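Local coordinates for hydroxyindole o-methyltransferase (Homo sapiens, PDB 4A6D), which catalyses the last step of melatonin synthesis, methylating N-acetylserotonin with S-adenosyl-L-methionine as methyl donor, and works as a homodimer, at residues G32-L37 against K71-E76; L44-V49 against A82-T87; Q102-K107 against L160-S165; G110-R115 against E133-P138. All coordinates share one frame; numbering follows the deposited sequence.

Interaction 1 (G32-L37 against K71-E76); sequences GVFDLL and KLLKVE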
# COMPACT_ATOMS: atom_id res chain seq x y z
N GLY A 32 4.34 16.52 -8.84
CA GLY A 32 4.00 17.91 -8.52
C GLY A 32 2.65 18.38 -9.02
O GLY A 32 2.46 19.59 -9.20
N VAL A 33 1.69 17.44 -9.22
CA VAL A 33 0.32 17.69 -9.69
C VAL A 33 -0.36 18.82 -8.91
O VAL A 33 -0.88 19.77 -9.52
CB VAL A 33 -0.52 16.38 -9.68
CG1 VAL A 33 -2.00 16.65 -9.92
CG2 VAL A 33 0.01 15.36 -10.68
N PHE A 34 -0.35 18.72 -7.58
CA PHE A 34 -0.96 19.68 -6.65
C PHE A 34 -0.35 21.07 -6.71
O PHE A 34 -1.10 22.05 -6.67
CB PHE A 34 -1.00 19.11 -5.22
CG PHE A 34 -1.54 17.70 -5.18
CD1 PHE A 34 -2.86 17.42 -5.52
CD2 PHE A 34 -0.71 16.63 -4.84
CE1 PHE A 34 -3.34 16.11 -5.51
CE2 PHE A 34 -1.20 15.33 -4.81
CZ PHE A 34 -2.51 15.07 -5.15
N ASP A 35 1.00 21.17 -6.86
CA ASP A 35 1.72 22.44 -6.99
C ASP A 35 1.33 23.16 -8.29
O ASP A 35 0.98 24.34 -8.25
CB ASP A 35 3.24 22.24 -6.92
CG ASP A 35 3.79 21.95 -5.54
OD1 ASP A 35 3.30 22.57 -4.56
OD2 ASP A 35 4.77 21.18 -5.44
N LEU A 36 1.34 22.43 -9.42
CA LEU A 36 0.97 22.92 -10.75
C LEU A 36 -0.47 23.45 -10.76
O LEU A 36 -0.72 24.48 -11.40
CB LEU A 36 1.11 21.78 -11.79
CG LEU A 36 0.92 22.17 -13.26
CD1 LEU A 36 2.19 22.77 -13.83
CD2 LEU A 36 0.50 20.97 -14.08
N LEU A 37 -1.39 22.75 -10.06
CA LEU A 37 -2.80 23.13 -9.94
C LEU A 37 -2.99 24.37 -9.07
O LEU A 37 -3.91 25.13 -9.33
CB LEU A 37 -3.67 21.97 -9.41
CG LEU A 37 -4.00 20.83 -10.39
CD1 LEU A 37 -4.58 19.64 -9.67
CD2 LEU A 37 -4.95 21.28 -11.48
N LYS A 71 -10.97 11.72 -3.49
CA LYS A 71 -11.30 13.02 -2.86
C LYS A 71 -10.07 13.88 -2.60
O LYS A 71 -10.09 14.78 -1.74
CB LYS A 71 -12.23 12.93 -1.62
CG LYS A 71 -13.64 12.41 -1.92
CD LYS A 71 -13.86 10.94 -1.46
CE LYS A 71 -13.93 10.77 0.06
NZ LYS A 71 -13.74 9.35 0.48
N LEU A 72 -8.99 13.63 -3.37
CA LEU A 72 -7.79 14.46 -3.26
C LEU A 72 -7.98 15.61 -4.25
O LEU A 72 -7.48 16.71 -4.02
CB LEU A 72 -6.50 13.66 -3.55
CG LEU A 72 -6.21 12.45 -2.66
CD1 LEU A 72 -5.11 11.58 -3.24
CD2 LEU A 72 -5.91 12.87 -1.22
N LEU A 73 -8.75 15.38 -5.34
CA LEU A 73 -9.08 16.40 -6.33
C LEU A 73 -10.59 16.49 -6.65
O LEU A 73 -11.34 15.54 -6.43
CB LEU A 73 -8.29 16.22 -7.64
CG LEU A 73 -6.76 16.31 -7.61
CD1 LEU A 73 -6.21 16.05 -8.99
CD2 LEU A 73 -6.28 17.67 -7.10
N LYS A 74 -11.01 17.65 -7.17
CA LYS A 74 -12.38 17.90 -7.61
C LYS A 74 -12.36 18.05 -9.14
O LYS A 74 -11.40 18.59 -9.69
CB LYS A 74 -12.95 19.20 -6.99
CG LYS A 74 -13.33 19.13 -5.51
CD LYS A 74 -14.41 20.16 -5.11
CE LYS A 74 -13.90 21.59 -5.04
NZ LYS A 74 -14.93 22.53 -4.51
N VAL A 75 -13.41 17.57 -9.82
CA VAL A 75 -13.49 17.70 -11.27
C VAL A 75 -14.74 18.51 -11.61
O VAL A 75 -15.66 18.59 -10.79
CB VAL A 75 -13.38 16.34 -12.02
CG1 VAL A 75 -14.62 15.48 -11.85
CG2 VAL A 75 -13.05 16.54 -13.50
N GLU A 76 -14.73 19.16 -12.77
CA GLU A 76 -15.84 19.94 -13.31
C GLU A 76 -15.83 19.79 -14.82
O GLU A 76 -14.79 19.46 -15.40
CB GLU A 76 -15.83 21.42 -12.83
CG GLU A 76 -15.10 22.43 -13.72
CD GLU A 76 -14.82 23.77 -13.06
OE1 GLU A 76 -15.69 24.66 -13.13
OE2 GLU A 76 -13.72 23.92 -12.48
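Leu73 sends its side chain against helix 33-39, and its CD2 methyl does most of the touching. The contacts across the two segments are apolar. Leu73 CD2 lies 3.7 Å from CE1 of Phe34, at the edge of the ring and close to its plane. The same methyl meets Leu37 CD1 at 3.7 Å, so these two leucines come together tip to tip. The other branch, Leu73 CD1, is 4.4 Å from CG1 of Val33. Phe34 has CG beside its backbone N (chi1 -48°), which carries CE1 across to the strand. That atom also comes within 4.5 Å of Leu72 CB. The strand 73-78 and helix 33-39 both belong to the dimerisation domain, of the helix-turn-helix clan. A two-stranded antiparallel hairpin leaning on a bundle of helices is consistent with a winged-helix fold. The axes of the short pieces 33-37 and 73-76 pass 11.8 Å apart, at 53°. Leu64 of helix 57-69 touches both Val33 and Leu73.

Two backbone carbonyls at the contact have partners outside it. Leu72 O accepts from the hydroxyls of Thr87 and Ser90, and Phe34 O accepts from Asn86 ND2. Gly32 (phi 74°) closes helix 7-31 with a Schellman motif and is also the N-cap residue of the next helix. Lys71 ends helix 57-69 with a second Schellman motif. Tyr15 of the second subunit packs on Leu72.

Interaction 2 (L44-V49 against A82-T87); sequences LDVAAV and AFYRNT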
# COMPACT_ATOMS: atom_id res chain seq x y z
N LEU A 44 -7.27 23.03 -14.50
CA LEU A 44 -6.56 22.52 -15.69
C LEU A 44 -7.11 21.19 -16.23
O LEU A 44 -7.48 20.32 -15.45
CB LEU A 44 -5.07 22.30 -15.37
CG LEU A 44 -4.21 23.45 -14.89
CD1 LEU A 44 -2.84 22.94 -14.49
CD2 LEU A 44 -4.06 24.51 -15.97
N ASP A 45 -7.05 21.01 -17.58
CA ASP A 45 -7.44 19.74 -18.22
C ASP A 45 -6.25 18.76 -18.22
O ASP A 45 -5.15 19.15 -17.83
CB ASP A 45 -8.01 19.96 -19.65
CG ASP A 45 -7.12 20.68 -20.65
OD1 ASP A 45 -5.88 20.47 -20.61
OD2 ASP A 45 -7.66 21.38 -21.52
N VAL A 46 -6.49 17.49 -18.64
CA VAL A 46 -5.49 16.39 -18.71
C VAL A 46 -4.23 16.82 -19.48
O VAL A 46 -3.12 16.69 -18.95
CB VAL A 46 -6.10 15.05 -19.26
CG1 VAL A 46 -5.03 13.96 -19.43
CG2 VAL A 46 -7.23 14.55 -18.37
N ALA A 47 -4.40 17.34 -20.71
CA ALA A 47 -3.32 17.79 -21.58
C ALA A 47 -2.47 18.90 -20.97
O ALA A 47 -1.27 18.94 -21.24
CB ALA A 47 -3.87 18.22 -22.93
N ALA A 48 -3.07 19.78 -20.14
CA ALA A 48 -2.35 20.87 -19.47
C ALA A 48 -1.57 20.35 -18.26
O ALA A 48 -0.49 20.89 -17.95
CB ALA A 48 -3.31 21.98 -19.05
N VAL A 49 -2.11 19.31 -17.57
CA VAL A 49 -1.45 18.68 -16.42
C VAL A 49 -0.28 17.84 -16.96
O VAL A 49 0.85 18.09 -16.57
CB VAL A 49 -2.41 17.86 -15.51
CG1 VAL A 49 -1.66 17.15 -14.40
CG2 VAL A 49 -3.50 18.74 -14.92
N ALA A 82 -12.93 17.73 -19.12
CA ALA A 82 -12.86 17.70 -17.66
C ALA A 82 -11.77 18.66 -17.24
O ALA A 82 -10.73 18.72 -17.90
CB ALA A 82 -12.50 16.30 -17.17
N PHE A 83 -12.03 19.42 -16.17
CA PHE A 83 -11.12 20.38 -15.56
C PHE A 83 -10.96 20.07 -14.08
O PHE A 83 -11.94 19.98 -13.34
CB PHE A 83 -11.57 21.82 -15.80
CG PHE A 83 -11.38 22.25 -17.23
CD1 PHE A 83 -10.17 22.77 -17.66
CD2 PHE A 83 -12.41 22.11 -18.16
CE1 PHE A 83 -9.99 23.15 -19.00
CE2 PHE A 83 -12.22 22.49 -19.49
CZ PHE A 83 -11.02 23.02 -19.89
N TYR A 84 -9.71 19.86 -13.66
CA TYR A 84 -9.34 19.47 -12.31
C TYR A 84 -8.91 20.63 -11.48
O TYR A 84 -8.28 21.56 -12.00
CB TYR A 84 -8.25 18.40 -12.35
CG TYR A 84 -8.64 17.20 -13.18
CD1 TYR A 84 -8.41 17.16 -14.56
CD2 TYR A 84 -9.32 16.12 -12.61
CE1 TYR A 84 -8.85 16.10 -15.34
CE2 TYR A 84 -9.74 15.04 -13.38
CZ TYR A 84 -9.51 15.04 -14.75
OH TYR A 84 -9.87 13.94 -15.48
N ARG A 85 -9.23 20.59 -10.19
CA ARG A 85 -8.86 21.62 -9.23
C ARG A 85 -8.54 20.96 -7.89
O ARG A 85 -8.96 19.83 -7.65
CB ARG A 85 -9.98 22.69 -9.13
CG ARG A 85 -11.12 22.38 -8.16
CD ARG A 85 -12.28 23.34 -8.33
NE ARG A 85 -13.58 22.66 -8.23
CZ ARG A 85 -14.14 21.96 -9.21
NH1 ARG A 85 -13.52 21.81 -10.38
NH2 ARG A 85 -15.32 21.38 -9.03
N ASN A 86 -7.78 21.66 -7.03
CA ASN A 86 -7.42 21.16 -5.70
C ASN A 86 -8.62 21.20 -4.75
O ASN A 86 -9.58 21.97 -4.96
CB ASN A 86 -6.26 21.97 -5.11
CG ASN A 86 -4.88 21.55 -5.53
OD1 ASN A 86 -4.52 20.37 -5.51
ND2 ASN A 86 -4.03 22.53 -5.82
N THR A 87 -8.56 20.36 -3.72
CA THR A 87 -9.53 20.28 -2.62
C THR A 87 -8.96 21.08 -1.44
O THR A 87 -7.88 21.68 -1.56
CB THR A 87 -9.71 18.82 -2.19
OG1 THR A 87 -8.42 18.24 -1.97
CG2 THR A 87 -10.54 18.01 -3.16
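Leu44 and Tyr84 pair through their backbones as a single antiparallel bridge of the hydrogen-bonded kind. Leu44 N gives a bond of 3.1 Å to Tyr84 O. The return bond, from Tyr84 N to Leu44 O, is 2.9 Å long and nearly straight at 174°.

Next along the chain, Asp45 runs beside Phe83, both side chains pointing the same way. Its CA makes a CH...O contact of 3.5 Å with Ala82 O. Its CB is also 3.5 Å from Ala82 O, and lies over the Phe83 ring in an off-centre CH-pi contact, 4.3 Å from the centroid. From there CG stands between the backbone N and the carbonyl carbon (chi1 57°), which turns the carboxylate back toward the start of the helix. At the tip the oxygens part company. OD2 stays by the ring, 3.9 Å from Phe83 CE1. OD1 accepts from Ala48 N at 2.9 Å, the N-cap bond of helix 46-53. Without the carboxylate, as with an alanine at Asp45, Ala48 N would probably lose its capping acceptor and the first turn of the helix would be less well held.

Val46 packs alongside Tyr84, its CG2 3.8 Å from CE1. The hydroxyl of Tyr84 is bonded to Asp65 OD1 of helix 57-69, and Arg291 of the second subunit packs against the same tyrosine. A short extended piece before a helix, bridged to a strand of the following hairpin, is consistent with the winged-helix form of this dimerisation domain.

Interaction 3 (Q102-K107 against L160-S165); sequences QCSMLK and LQEVWS. With SAM (S-adenosylmethionine), chain D; SO4 (sulfate ion), chain F.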
# COMPACT_ATOMS: atom_id res chain seq x y z
N GLN A 102 2.55 18.14 3.67
CA GLN A 102 3.00 16.81 4.07
C GLN A 102 3.76 16.09 2.97
O GLN A 102 4.17 14.95 3.14
CB GLN A 102 1.84 15.98 4.67
CG GLN A 102 1.22 16.58 5.95
CD GLN A 102 2.18 16.74 7.11
OE1 GLN A 102 2.85 15.79 7.56
NE2 GLN A 102 2.26 17.95 7.64
N CYS A 103 4.02 16.83 1.87
CA CYS A 103 4.73 16.46 0.63
C CYS A 103 5.96 15.61 0.78
O CYS A 103 6.03 14.52 0.21
CB CYS A 103 5.06 17.71 -0.18
SG CYS A 103 3.73 18.26 -1.26
N SER A 104 7.00 16.17 1.45
CA SER A 104 8.31 15.56 1.65
C SER A 104 8.28 14.24 2.40
O SER A 104 9.08 13.37 2.09
CB SER A 104 9.29 16.57 2.23
OG SER A 104 9.53 17.59 1.27
N MET A 105 7.34 14.10 3.35
CA MET A 105 7.16 12.86 4.11
C MET A 105 6.55 11.80 3.19
O MET A 105 7.02 10.66 3.20
CB MET A 105 6.29 13.09 5.37
CG MET A 105 6.18 11.85 6.26
SD MET A 105 7.77 11.28 6.88
CE MET A 105 7.44 9.57 7.13
N LEU A 106 5.54 12.19 2.38
CA LEU A 106 4.87 11.31 1.43
C LEU A 106 5.85 10.78 0.39
O LEU A 106 5.94 9.56 0.23
CB LEU A 106 3.67 12.01 0.81
CG LEU A 106 2.54 12.35 1.77
CD1 LEU A 106 1.41 13.01 1.04
CD2 LEU A 106 2.03 11.12 2.48
N LYS A 107 6.67 11.67 -0.20
CA LYS A 107 7.73 11.31 -1.13
C LYS A 107 8.74 10.38 -0.43
O LYS A 107 9.17 9.40 -1.04
CB LYS A 107 8.45 12.57 -1.62
CG LYS A 107 7.65 13.43 -2.59
CD LYS A 107 8.33 14.77 -2.74
CE LYS A 107 7.75 15.59 -3.85
NZ LYS A 107 8.56 16.81 -4.09
N LEU A 160 10.71 14.79 8.02
CA LEU A 160 10.43 14.81 9.45
C LEU A 160 9.91 16.11 10.06
O LEU A 160 9.08 16.04 10.98
CB LEU A 160 11.56 14.15 10.27
CG LEU A 160 11.40 12.61 10.38
CD1 LEU A 160 11.78 11.89 9.08
CD2 LEU A 160 12.17 12.05 11.51
N GLN A 161 10.30 17.27 9.51
CA GLN A 161 9.84 18.57 10.02
C GLN A 161 8.35 18.85 9.84
O GLN A 161 7.74 19.60 10.61
CB GLN A 161 10.71 19.72 9.46
CG GLN A 161 10.37 20.21 8.05
CD GLN A 161 11.18 21.43 7.66
OE1 GLN A 161 11.96 21.99 8.46
NE2 GLN A 161 11.00 21.86 6.42
N GLU A 162 7.78 18.21 8.80
CA GLU A 162 6.41 18.36 8.35
C GLU A 162 5.32 18.06 9.36
O GLU A 162 4.35 18.83 9.43
CB GLU A 162 6.22 17.67 7.01
CG GLU A 162 6.93 18.41 5.89
CD GLU A 162 6.72 17.85 4.50
OE1 GLU A 162 6.44 16.63 4.39
OE2 GLU A 162 6.85 18.61 3.53
N VAL A 163 5.48 16.99 10.19
CA VAL A 163 4.44 16.67 11.18
C VAL A 163 4.23 17.78 12.24
O VAL A 163 3.09 18.03 12.67
CB VAL A 163 4.59 15.26 11.80
CG1 VAL A 163 5.75 15.20 12.80
CG2 VAL A 163 3.27 14.80 12.44
N TRP A 164 5.33 18.48 12.59
CA TRP A 164 5.27 19.54 13.59
C TRP A 164 4.45 20.77 13.20
O TRP A 164 3.95 21.47 14.09
CB TRP A 164 6.65 19.83 14.17
CG TRP A 164 7.39 18.57 14.55
CD1 TRP A 164 8.60 18.15 14.08
CD2 TRP A 164 6.91 17.51 15.41
NE1 TRP A 164 8.91 16.91 14.59
CE2 TRP A 164 7.89 16.50 15.43
CE3 TRP A 164 5.71 17.31 16.15
CZ2 TRP A 164 7.74 15.32 16.16
CZ3 TRP A 164 5.55 16.13 16.87
CH2 TRP A 164 6.56 15.15 16.87
N SER A 165 4.22 20.97 11.90
CA SER A 165 3.38 22.06 11.39
C SER A 165 1.90 21.82 11.77
O SER A 165 1.13 22.78 11.86
CB SER A 165 3.52 22.18 9.88
OG SER A 165 3.12 21.00 9.20
N SAM D . 13.34 15.11 16.69
CA SAM D . 13.10 15.18 15.23
C SAM D . 11.64 15.06 14.75
O SAM D . 10.87 14.43 15.44
OXT SAM D . 11.21 15.57 13.67
CB SAM D . 14.02 14.17 14.59
CG SAM D . 13.63 12.71 14.87
SD SAM D . 14.77 11.63 13.93
CE SAM D . 13.89 10.13 13.97
C5' SAM D . 16.01 11.14 15.16
C4' SAM D . 17.04 12.28 15.18
O4' SAM D . 18.06 11.84 16.06
C3' SAM D . 17.71 12.52 13.78
O3' SAM D . 17.68 13.91 13.42
C2' SAM D . 19.14 11.93 13.98
O2' SAM D . 20.21 12.49 13.22
C1' SAM D . 19.35 12.18 15.48
N9 SAM D . 20.39 11.31 16.07
C8 SAM D . 20.53 9.94 15.89
N7 SAM D . 21.55 9.50 16.56
C5 SAM D . 22.18 10.57 17.19
C6 SAM D . 23.31 10.74 18.01
N6 SAM D . 24.00 9.64 18.40
N1 SAM D . 23.61 12.00 18.50
C2 SAM D . 22.93 13.08 18.12
N3 SAM D . 21.86 12.95 17.32
C4 SAM D . 21.42 11.75 16.89
S SO4 F . 12.34 16.32 -3.63
O1 SO4 F . 11.52 15.74 -4.72
O2 SO4 F . 13.49 15.45 -3.37
O3 SO4 F . 12.81 17.64 -4.04
O4 SO4 F . 11.53 16.45 -2.40
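Glu162 reaches with its extended side chain to the N-terminal end of helix 103-117, where Gln102 is the N-cap residue. The contact joins this helix to the turn between helices 150-161 and 164-173, beside the SAM site of the Rossmann-like methyltransferase fold.

Glu162 OE1 accepts from Met105 N at 2.9 Å, on the syn side but tilted out of the carboxylate plane. OE2 takes a weak bond of 3.2 Å from Ser104 N. The negative group thus faces the first turn of the helix, whose dipole would probably favour it.

A side-chain hydrogen bond adds to these: Gln102, bent at chi2 (-60°), brings NE2 to 2.9 Å from Glu162 O, 70° above the carbonyl plane. NE2 also binds Thr100 O, and Glu162 O takes a further bond from Ser165 N. Exchanging Gln102 for an alanine would probably deprive Glu162 O and Thr100 O of this donor, though the carboxylate bonds would remain.

Ligand contacts flank the joint. Lys107 NZ binds sulfate O1 at 3.2 Å; the ion probably comes from the crystallisation liquor. Leu160 CD2 touches the SAM sulfur SD at 3.6 Å. Trp164 NE1 donates to SAM OXT at 2.8 Å and 168°.

Interaction 4 (G110-R115 against E133-P138); sequences GRTSYR and ETFGVP. With SO4 (sulfate ion), chain F.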
# COMPACT_ATOMS: atom_id res chain seq x y z
N GLY A 110 7.18 6.91 0.08
CA GLY A 110 7.16 6.33 -1.25
C GLY A 110 8.47 5.78 -1.73
O GLY A 110 8.51 4.68 -2.27
N ARG A 111 9.56 6.52 -1.50
CA ARG A 111 10.92 6.17 -1.93
C ARG A 111 11.66 5.20 -1.01
O ARG A 111 12.46 4.41 -1.50
CB ARG A 111 11.76 7.46 -2.17
CG ARG A 111 11.29 8.28 -3.38
CD ARG A 111 11.70 9.75 -3.34
NE ARG A 111 10.91 10.55 -4.30
CZ ARG A 111 10.91 11.88 -4.36
NH1 ARG A 111 11.66 12.59 -3.52
NH2 ARG A 111 10.17 12.51 -5.26
N THR A 112 11.46 5.27 0.31
CA THR A 112 12.21 4.40 1.23
C THR A 112 11.36 3.35 1.95
O THR A 112 11.61 2.17 1.77
CB THR A 112 13.03 5.24 2.23
OG1 THR A 112 12.11 6.04 2.96
CG2 THR A 112 14.02 6.14 1.55
N SER A 113 10.42 3.78 2.79
CA SER A 113 9.56 2.89 3.59
C SER A 113 8.85 1.84 2.75
O SER A 113 8.80 0.68 3.14
CB SER A 113 8.53 3.70 4.37
OG SER A 113 9.11 4.87 4.92
N TYR A 114 8.27 2.26 1.60
CA TYR A 114 7.54 1.40 0.66
C TYR A 114 8.42 0.25 0.21
O TYR A 114 7.99 -0.90 0.26
CB TYR A 114 6.99 2.21 -0.52
CG TYR A 114 6.14 1.40 -1.47
CD1 TYR A 114 6.73 0.68 -2.52
CD2 TYR A 114 4.76 1.39 -1.36
CE1 TYR A 114 5.95 -0.07 -3.40
CE2 TYR A 114 3.97 0.66 -2.25
CZ TYR A 114 4.57 -0.09 -3.25
OH TYR A 114 3.79 -0.80 -4.14
N ARG A 115 9.66 0.57 -0.19
CA ARG A 115 10.67 -0.41 -0.62
C ARG A 115 10.92 -1.41 0.52
O ARG A 115 10.64 -2.60 0.34
CB ARG A 115 11.97 0.30 -1.03
CG ARG A 115 12.04 0.63 -2.52
CD ARG A 115 13.45 0.51 -3.11
NE ARG A 115 14.05 -0.83 -3.01
CZ ARG A 115 13.76 -1.87 -3.79
NH1 ARG A 115 12.85 -1.76 -4.75
NH2 ARG A 115 14.38 -3.04 -3.61
N GLU A 133 19.14 -5.78 2.96
CA GLU A 133 18.38 -6.60 2.00
C GLU A 133 17.64 -5.77 0.96
O GLU A 133 17.34 -6.29 -0.10
CB GLU A 133 17.40 -7.56 2.73
CG GLU A 133 18.06 -8.52 3.71
CD GLU A 133 18.20 -8.08 5.16
OE1 GLU A 133 18.64 -6.93 5.42
OE2 GLU A 133 17.96 -8.92 6.05
N THR A 134 17.35 -4.50 1.27
CA THR A 134 16.61 -3.58 0.40
C THR A 134 17.51 -2.65 -0.40
O THR A 134 17.27 -2.46 -1.59
CB THR A 134 15.59 -2.73 1.21
OG1 THR A 134 14.97 -3.51 2.22
CG2 THR A 134 14.53 -2.10 0.34
N PHE A 135 18.47 -1.99 0.28
CA PHE A 135 19.33 -0.99 -0.35
C PHE A 135 20.78 -1.39 -0.58
O PHE A 135 21.51 -0.64 -1.23
CB PHE A 135 19.23 0.34 0.42
CG PHE A 135 17.83 0.90 0.54
CD1 PHE A 135 17.22 1.53 -0.54
CD2 PHE A 135 17.14 0.83 1.75
CE1 PHE A 135 15.93 2.06 -0.42
CE2 PHE A 135 15.85 1.37 1.86
CZ PHE A 135 15.26 1.98 0.78
N GLY A 136 21.19 -2.54 -0.03
CA GLY A 136 22.57 -3.02 -0.10
C GLY A 136 23.49 -2.32 0.89
O GLY A 136 24.65 -2.70 1.05
N VAL A 137 22.94 -1.29 1.57
CA VAL A 137 23.63 -0.43 2.53
C VAL A 137 23.69 -1.04 3.95
O VAL A 137 22.64 -1.29 4.56
CB VAL A 137 23.02 1.01 2.50
CG1 VAL A 137 23.55 1.89 3.63
CG2 VAL A 137 23.26 1.68 1.14
N PRO A 138 24.93 -1.23 4.51
CA PRO A 138 25.06 -1.75 5.89
C PRO A 138 24.42 -0.82 6.94
O PRO A 138 24.63 0.39 6.91
CB PRO A 138 26.58 -1.89 6.09
CG PRO A 138 27.16 -1.88 4.70
CD PRO A 138 26.26 -0.97 3.92
S SO4 F . 12.34 16.32 -3.63
O1 SO4 F . 11.52 15.74 -4.72
O2 SO4 F . 13.49 15.45 -3.37
O3 SO4 F . 12.81 17.64 -4.04
O4 SO4 F . 11.53 16.45 -2.40
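Phe135 points the edge of its ring at Thr112, with CZ 3.8 Å from Thr112 O. This is surface packing of helix 103-117, which has a wider pi-type turn at 110-113, against the short helix 131-135. Arg115 crosses the same ring obliquely. Its CD is 4.0 Å from Phe135 CE1, and its guanidinium plane is turned 70° from the ring. Arg115 and Thr134 slide past each other in opposite directions. Thr134 CG2 meets Arg115 NE at 3.6 Å and Arg115 CB at 3.8 Å. This methyl, anti to its own backbone N, also lies over the rim of one Phe135 face. The contact is made by van der Waals packing, with no hydrogen bond across it.

Around these groups, Thr134 OG1 bonds to Gln130 O and Thr112 OG1 to Tyr108 O, each one turn back, which limits the rotation of both threonines. Phe135 makes a cation-pi contact with Arg148. Gln306, a substrate-binding residue, is a neighbour, its side chain about 5 Å from that of Thr112. Further out, the Tyr114 ring stacks on Tyr114 of the second subunit. Arg111 NH2 forms a salt bridge with Glu30, while Arg111 NH1 makes two weak 3.4 Å bonds to sulfate O1 and O2.

In the fold
From the N terminus, interaction 1 opens at helix 33-39 and closes at strand 73-78. Interaction 2 opens inside that loop and closes beyond it, at strand 81-86, so the two cross. They reach neighbouring strands of one hairpin and touch through the backbone bond between Glu76 and Phe83. Both tie helices of the dimerisation domain to this hairpin. Interaction 3 starts only after these are closed and spans helix 103-117 to the 160-165 turn beside SAM. Interaction 4 falls within its span, joining the same long helix to 131-135. The centres of 3 and 4 are about 19 Å apart, and both touch one sulfate. All four contacts touch the second subunit.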